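Local coordinates for protein amidase, hydantoinase/carbamoylase family (Burkholderia ambifaria, PDB 5TP4) that probably hydrolyses N-carbamoyl-L-amino acids as a zinc-dependent amidase of the peptidase M20 family, at residues Y194-I199 / H366-L371; G341-V346 / P376-F381. All blocks are in the same frame, centred on the assembly; numbering follows the deposited sequence.

Contact 1: Y194-I199 / H366-L371; sequences YFEAHI and HDAILL. With ZN (zinc ion), chain P.
Glu196 and Tyr194 both carry CG opposite the backbone N (chi1 175° in each), which sends the two side chains from one face of their strand up to helix 367-372. This is the metal-site face of the central sheet in an M20-type catalytic domain, with His198 two residues further along on the same side of the strand. The ring of Tyr194 lies flat beneath Leu371, whose CG sits 3.8 Å from the centroid of the Tyr194 ring in a CH-pi contact, while Tyr194 CE2 packs against Ala368. The Tyr194 hydroxyl donates to Glu196 OE2 at 2.7 Å, arriving from above the carboxylate plane, and also meets Trp134. The same oxygen takes a weak bond from the first turn of the helix, Ala368 N to Glu196 OE2 at 3.1 Å. The other carboxylate oxygen, Glu196 OE1, receives a water at 2.6 Å that also joins Asp367 through its N and OD2, and Ser91 gives it a further partner. Glu196 is thus gripped at both oxygens and ties strand to helix in a buried polar layer. Asp367 OD1 turns to Ser149 of helix 147-153. At the metal end the two histidines form an edge-to-face pair, centroids of the His198 and His366 rings 4.2 Å apart and planes at 53°, with His366 CE1 over the centre of the His198 ring. His366 reaches the zinc ion indirectly: its ND1 is 2.7 Å from a water that is itself a metal ligand. His198 binds directly, NE2 to zinc ion 2.4 Å, alongside His92. The far side of that imidazole is fixed by a nearly straight bond in its own plane, His198 ND1 to Ile199 O at 2.7 Å, on a lone pair of the carbonyl.

Contact 2: G341-V346 / P376-F381; sequences GCVELV and PTAMVF
Helix-on-sheet packing of the alpha/beta catalytic domain is illustrated where helix 340-353 packs along strand 377-382 of the central sheet. The two short segments run nearly in the same direction, with axes 26° apart and 6.8 Å at closest approach, and no hydrogen bond passes between them; what joins them is apolar contact. Ala378 is the pivot. Its methyl points up into the helix and meets the turn begun by Cys342: Ala378 CB lies 3.6 Å from Cys342 CB and 3.5 Å from the carbonyl oxygen, Cys342 O. So small a side chain lets the helix come down close to the strand, and Val343 CG2 and Val346 CG2 then fall on the same methyl from further along, with Val346 CG2 at 4.0 Å from Ala378 CB. Cys342 places SG opposite its carbonyl carbon (chi1 -69°), which carries the sulfur toward the start of the strand, where it rests 3.8 Å from Pro376 CB. One turn on, Val346 repeats the pattern farther along: both of its methyls touch one branch of Val380, and Val346 CG1 to Val380 CG2 is 4.1 Å. The two valine side chains meet at a slant. Val346 CG1 also approaches Met379 O at 4.0 Å, so the helix covers the strand backbone as well as its side chains. Thr377 and Met379 leave from the other side of the strand, where both touch Ala368 of helix 367-372 and Met379 touches His198. Strand 377-382 is therefore sandwiched between helices 340-353 and 367-372; within the sheet it pairs in parallel with strand 193-199 and antiparallel with strand 212-229, and helix 398-416 lies beside helix 340-353, with Leu345 on Ala411 and Arg415.

Both contacts are buried and share one sheet, because strands 193-199 and 377-382 are neighbours in it; Tyr194 N to Pro376 O (2.8 Å) and His198 N to Val380 O (2.9 Å) are probable hydrogen bonds between them. Helix 367-372 of contact 1 leads directly along the chain into the strand of contact 2. The two contacts take opposite faces of the sheet, and their chemistry follows. On the metal-site face, contact 1 combines carboxylates, waters, imidazoles and zinc with a little apolar packing. Contact 2, about 10 Å away between centres, is mainly apolar helix-to-strand packing without a hydrogen bond across it, and Met379 links it to the metal-site face.

Contact 1: Y194-I199 / H366-L371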
loop_
_atom_site.group_PDB
_atom_site.type_symbol
_atom_site.label_atom_id
_atom_site.label_comp_id
_atom_site.label_asym_id
_atom_site.label_seq_id
_atom_site.Cartn_x
_atom_site.Cartn_y
_atom_site.Cartn_z
ATOM N N TYR B 194 11.448 -39.172 13.071
ATOM C CA TYR B 194 11.869 -38.329 11.960
ATOM C C TYR B 194 12.692 -37.196 12.535
ATOM O O TYR B 194 12.235 -36.489 13.440
ATOM C CB TYR B 194 10.671 -37.766 11.189
ATOM C CG TYR B 194 11.057 -36.788 10.114
ATOM C CD1 TYR B 194 11.454 -37.247 8.862
ATOM C CD2 TYR B 194 11.010 -35.409 10.328
ATOM C CE1 TYR B 194 11.804 -36.364 7.867
ATOM C CE2 TYR B 194 11.395 -34.518 9.329
ATOM C CZ TYR B 194 11.779 -35.021 8.106
ATOM O OH TYR B 194 12.137 -34.160 7.081
ATOM N N PHE B 195 13.898 -37.014 12.003
ATOM C CA PHE B 195 14.759 -35.907 12.405
ATOM C C PHE B 195 15.093 -35.035 11.199
ATOM O O PHE B 195 15.346 -35.539 10.101
ATOM C CB PHE B 195 16.057 -36.433 13.018
ATOM C CG PHE B 195 15.897 -37.119 14.350
ATOM C CD1 PHE B 195 15.657 -38.481 14.416
ATOM C CD2 PHE B 195 16.029 -36.396 15.530
ATOM C CE1 PHE B 195 15.529 -39.119 15.634
ATOM C CE2 PHE B 195 15.904 -37.006 16.755
ATOM C CZ PHE B 195 15.653 -38.374 16.823
ATOM N N GLU B 196 15.131 -33.713 11.396
ATOM C CA GLU B 196 15.473 -32.815 10.297
ATOM C C GLU B 196 16.413 -31.749 10.820
ATOM O O GLU B 196 16.067 -31.053 11.778
ATOM C CB GLU B 196 14.216 -32.163 9.703
ATOM C CG GLU B 196 14.520 -31.138 8.645
ATOM C CD GLU B 196 13.380 -30.910 7.657
ATOM O OE1 GLU B 196 13.534 -30.052 6.756
ATOM O OE2 GLU B 196 12.334 -31.593 7.773
ATOM N N ALA B 197 17.589 -31.627 10.199
ATOM C CA ALA B 197 18.472 -30.506 10.493
ATOM C C ALA B 197 18.211 -29.382 9.501
ATOM O O ALA B 197 17.980 -29.624 8.310
ATOM C CB ALA B 197 19.932 -30.965 10.450
ATOM N N HIS B 198 18.258 -28.134 9.983
ATOM C CA HIS B 198 17.954 -27.003 9.110
ATOM C C HIS B 198 18.614 -25.747 9.659
ATOM O O HIS B 198 18.807 -25.610 10.868
ATOM C CB HIS B 198 16.427 -26.798 9.027
ATOM C CG HIS B 198 15.966 -26.125 7.773
ATOM N ND1 HIS B 198 16.078 -24.762 7.573
ATOM C CD2 HIS B 198 15.395 -26.624 6.648
ATOM C CE1 HIS B 198 15.616 -24.457 6.372
ATOM N NE2 HIS B 198 15.180 -25.563 5.800
ATOM N N ILE B 199 18.953 -24.825 8.762
ATOM C CA ILE B 199 19.343 -23.502 9.244
ATOM C C ILE B 199 18.128 -22.829 9.881
ATOM O O ILE B 199 16.978 -23.087 9.516
ATOM C CB ILE B 199 19.948 -22.632 8.125
ATOM C CG1 ILE B 199 18.981 -22.443 6.935
ATOM C CG2 ILE B 199 21.289 -23.205 7.661
ATOM C CD1 ILE B 199 19.374 -21.291 6.020
ATOM N N HIS B 366 8.387 -26.472 7.545
ATOM C CA HIS B 366 9.353 -27.478 7.133
ATOM C C HIS B 366 8.589 -28.765 6.949
ATOM O O HIS B 366 7.500 -28.936 7.502
ATOM C CB HIS B 366 10.443 -27.720 8.175
ATOM C CG HIS B 366 11.209 -26.487 8.504
ATOM N ND1 HIS B 366 12.070 -25.894 7.603
ATOM C CD2 HIS B 366 11.179 -25.687 9.594
ATOM C CE1 HIS B 366 12.569 -24.793 8.143
ATOM N NE2 HIS B 366 12.042 -24.642 9.345
ATOM N N ASP B 367 9.190 -29.690 6.208
ATOM C CA ASP B 367 8.594 -31.023 6.138
ATOM C C ASP B 367 8.401 -31.628 7.523
ATOM O O ASP B 367 7.435 -32.375 7.733
ATOM C CB ASP B 367 9.476 -31.916 5.284
ATOM C CG ASP B 367 9.480 -31.492 3.816
ATOM O OD1 ASP B 367 8.390 -31.494 3.170
ATOM O OD2 ASP B 367 10.581 -31.141 3.292
ATOM N N ALA B 368 9.304 -31.332 8.468
ATOM C CA ALA B 368 9.137 -31.813 9.842
ATOM C C ALA B 368 7.781 -31.452 10.438
ATOM O O ALA B 368 7.256 -32.211 11.258
ATOM C CB ALA B 368 10.238 -31.260 10.745
ATOM N N ILE B 369 7.213 -30.299 10.063
ATOM C CA ILE B 369 5.899 -29.902 10.588
ATOM C C ILE B 369 4.839 -30.945 10.242
ATOM O O ILE B 369 4.005 -31.346 11.087
ATOM C CB ILE B 369 5.506 -28.518 10.040
ATOM C CG1 ILE B 369 6.469 -27.459 10.549
ATOM C CG2 ILE B 369 4.048 -28.207 10.452
ATOM C CD1 ILE B 369 6.490 -27.314 12.060
ATOM N N LEU B 370 4.831 -31.377 8.976
ATOM C CA LEU B 370 3.878 -32.391 8.535
ATOM C C LEU B 370 4.168 -33.731 9.195
ATOM O O LEU B 370 3.240 -34.431 9.617
ATOM C CB LEU B 370 3.929 -32.544 7.014
ATOM C CG LEU B 370 3.219 -31.521 6.114
ATOM C CD1 LEU B 370 1.719 -31.684 6.162
ATOM C CD2 LEU B 370 3.636 -30.045 6.429
ATOM N N LEU B 371 5.444 -34.109 9.281
ATOM C CA LEU B 371 5.784 -35.409 9.868
ATOM C C LEU B 371 5.387 -35.473 11.336
ATOM O O LEU B 371 4.924 -36.517 11.815
ATOM C CB LEU B 371 7.278 -35.705 9.729
ATOM C CG LEU B 371 7.711 -36.439 8.448
ATOM C CD1 LEU B 371 7.246 -37.912 8.397
ATOM C CD2 LEU B 371 7.229 -35.736 7.164
HETATM ZN ZN ZN P . 13.821 -25.385 3.831
HETATM O O HOH W 1 11.801 -29.438 4.947
HETATM O O HOH W 2 12.272 -26.820 5.054
HETATM O O HOH W 3 12.157 -23.874 3.536
#

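Contact 2: G341-V346 / P376-F381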
loop_
_atom_site.group_PDB
_atom_site.type_symbol
_atom_site.label_atom_id
_atom_site.label_comp_id
_atom_site.label_asym_id
_atom_site.label_seq_id
_atom_site.Cartn_x
_atom_site.Cartn_y
_atom_site.Cartn_z
ATOM N N GLY B 341 10.337 -36.780 23.557
ATOM C CA GLY B 341 11.458 -37.709 23.629
ATOM C C GLY B 341 12.507 -37.488 22.556
ATOM O O GLY B 341 13.710 -37.567 22.836
ATOM N N CYS B 342 12.080 -37.254 21.305
ATOM C CA CYS B 342 13.055 -36.976 20.244
ATOM C C CYS B 342 13.742 -35.633 20.471
ATOM O O CYS B 342 14.947 -35.490 20.204
ATOM C CB CYS B 342 12.391 -37.008 18.860
ATOM S SG CYS B 342 11.884 -38.695 18.395
ATOM N N VAL B 343 12.999 -34.636 20.973
ATOM C CA VAL B 343 13.607 -33.340 21.271
ATOM C C VAL B 343 14.654 -33.496 22.359
ATOM O O VAL B 343 15.743 -32.900 22.291
ATOM C CB VAL B 343 12.529 -32.308 21.659
ATOM C CG1 VAL B 343 13.167 -30.983 22.045
ATOM C CG2 VAL B 343 11.590 -32.076 20.481
ATOM N N GLU B 344 14.364 -34.348 23.353
ATOM C CA GLU B 344 15.311 -34.576 24.442
ATOM C C GLU B 344 16.595 -35.225 23.937
ATOM O O GLU B 344 17.669 -34.981 24.490
ATOM C CB GLU B 344 14.654 -35.428 25.534
ATOM C CG GLU B 344 15.570 -35.825 26.682
ATOM C CD GLU B 344 14.860 -36.724 27.696
ATOM O OE1 GLU B 344 13.758 -36.332 28.110
ATOM O OE2 GLU B 344 15.370 -37.819 28.042
ATOM N N LEU B 345 16.514 -36.055 22.883
ATOM C CA LEU B 345 17.748 -36.631 22.345
ATOM C C LEU B 345 18.626 -35.547 21.731
ATOM O O LEU B 345 19.861 -35.596 21.827
ATOM C CB LEU B 345 17.430 -37.688 21.286
ATOM C CG LEU B 345 16.685 -38.925 21.809
ATOM C CD1 LEU B 345 16.391 -39.888 20.663
ATOM C CD2 LEU B 345 17.487 -39.646 22.911
ATOM N N VAL B 346 18.000 -34.589 21.035
ATOM C CA VAL B 346 18.739 -33.466 20.469
ATOM C C VAL B 346 19.444 -32.693 21.571
ATOM O O VAL B 346 20.639 -32.372 21.469
ATOM C CB VAL B 346 17.790 -32.564 19.660
ATOM C CG1 VAL B 346 18.509 -31.285 19.194
ATOM C CG2 VAL B 346 17.278 -33.321 18.449
ATOM N N PRO B 376 6.871 -39.496 15.701
ATOM C CA PRO B 376 7.755 -38.743 16.607
ATOM C C PRO B 376 8.852 -38.017 15.844
ATOM O O PRO B 376 9.599 -38.620 15.068
ATOM C CB PRO B 376 8.326 -39.828 17.526
ATOM C CG PRO B 376 7.320 -40.900 17.498
ATOM C CD PRO B 376 6.770 -40.916 16.103
ATOM N N THR B 377 8.951 -36.708 16.085
ATOM C CA THR B 377 9.754 -35.808 15.269
ATOM C C THR B 377 10.564 -34.849 16.126
ATOM O O THR B 377 10.108 -34.412 17.191
ATOM C CB THR B 377 8.837 -35.007 14.306
ATOM O OG1 THR B 377 8.288 -35.909 13.324
ATOM C CG2 THR B 377 9.588 -33.880 13.581
ATOM N N ALA B 378 11.772 -34.517 15.654
ATOM C CA ALA B 378 12.547 -33.451 16.281
ATOM C C ALA B 378 13.342 -32.761 15.193
ATOM O O ALA B 378 13.539 -33.302 14.094
ATOM C CB ALA B 378 13.512 -33.952 17.376
ATOM N N MET B 379 13.799 -31.547 15.501
ATOM C CA MET B 379 14.661 -30.834 14.558
ATOM C C MET B 379 15.904 -30.296 15.251
ATOM O O MET B 379 15.905 -29.998 16.458
ATOM C CB MET B 379 13.950 -29.655 13.884
ATOM C CG MET B 379 12.870 -30.049 12.853
ATOM S SD MET B 379 12.212 -28.552 12.032
ATOM C CE MET B 379 13.584 -28.121 10.980
ATOM N N VAL B 380 16.969 -30.148 14.451
ATOM C CA VAL B 380 18.198 -29.483 14.877
ATOM C C VAL B 380 18.320 -28.214 14.062
ATOM O O VAL B 380 18.488 -28.290 12.839
ATOM C CB VAL B 380 19.452 -30.350 14.658
ATOM C CG1 VAL B 380 20.681 -29.653 15.309
ATOM C CG2 VAL B 380 19.279 -31.778 15.224
ATOM N N PHE B 381 18.281 -27.045 14.724
ATOM C CA PHE B 381 18.612 -25.793 14.042
ATOM C C PHE B 381 20.081 -25.433 14.248
ATOM O O PHE B 381 20.644 -25.659 15.327
ATOM C CB PHE B 381 17.812 -24.602 14.576
ATOM C CG PHE B 381 16.458 -24.384 13.944
ATOM C CD1 PHE B 381 16.008 -25.123 12.881
ATOM C CD2 PHE B 381 15.643 -23.402 14.476
ATOM C CE1 PHE B 381 14.743 -24.880 12.326
ATOM C CE2 PHE B 381 14.375 -23.146 13.946
ATOM C CZ PHE B 381 13.930 -23.880 12.873
#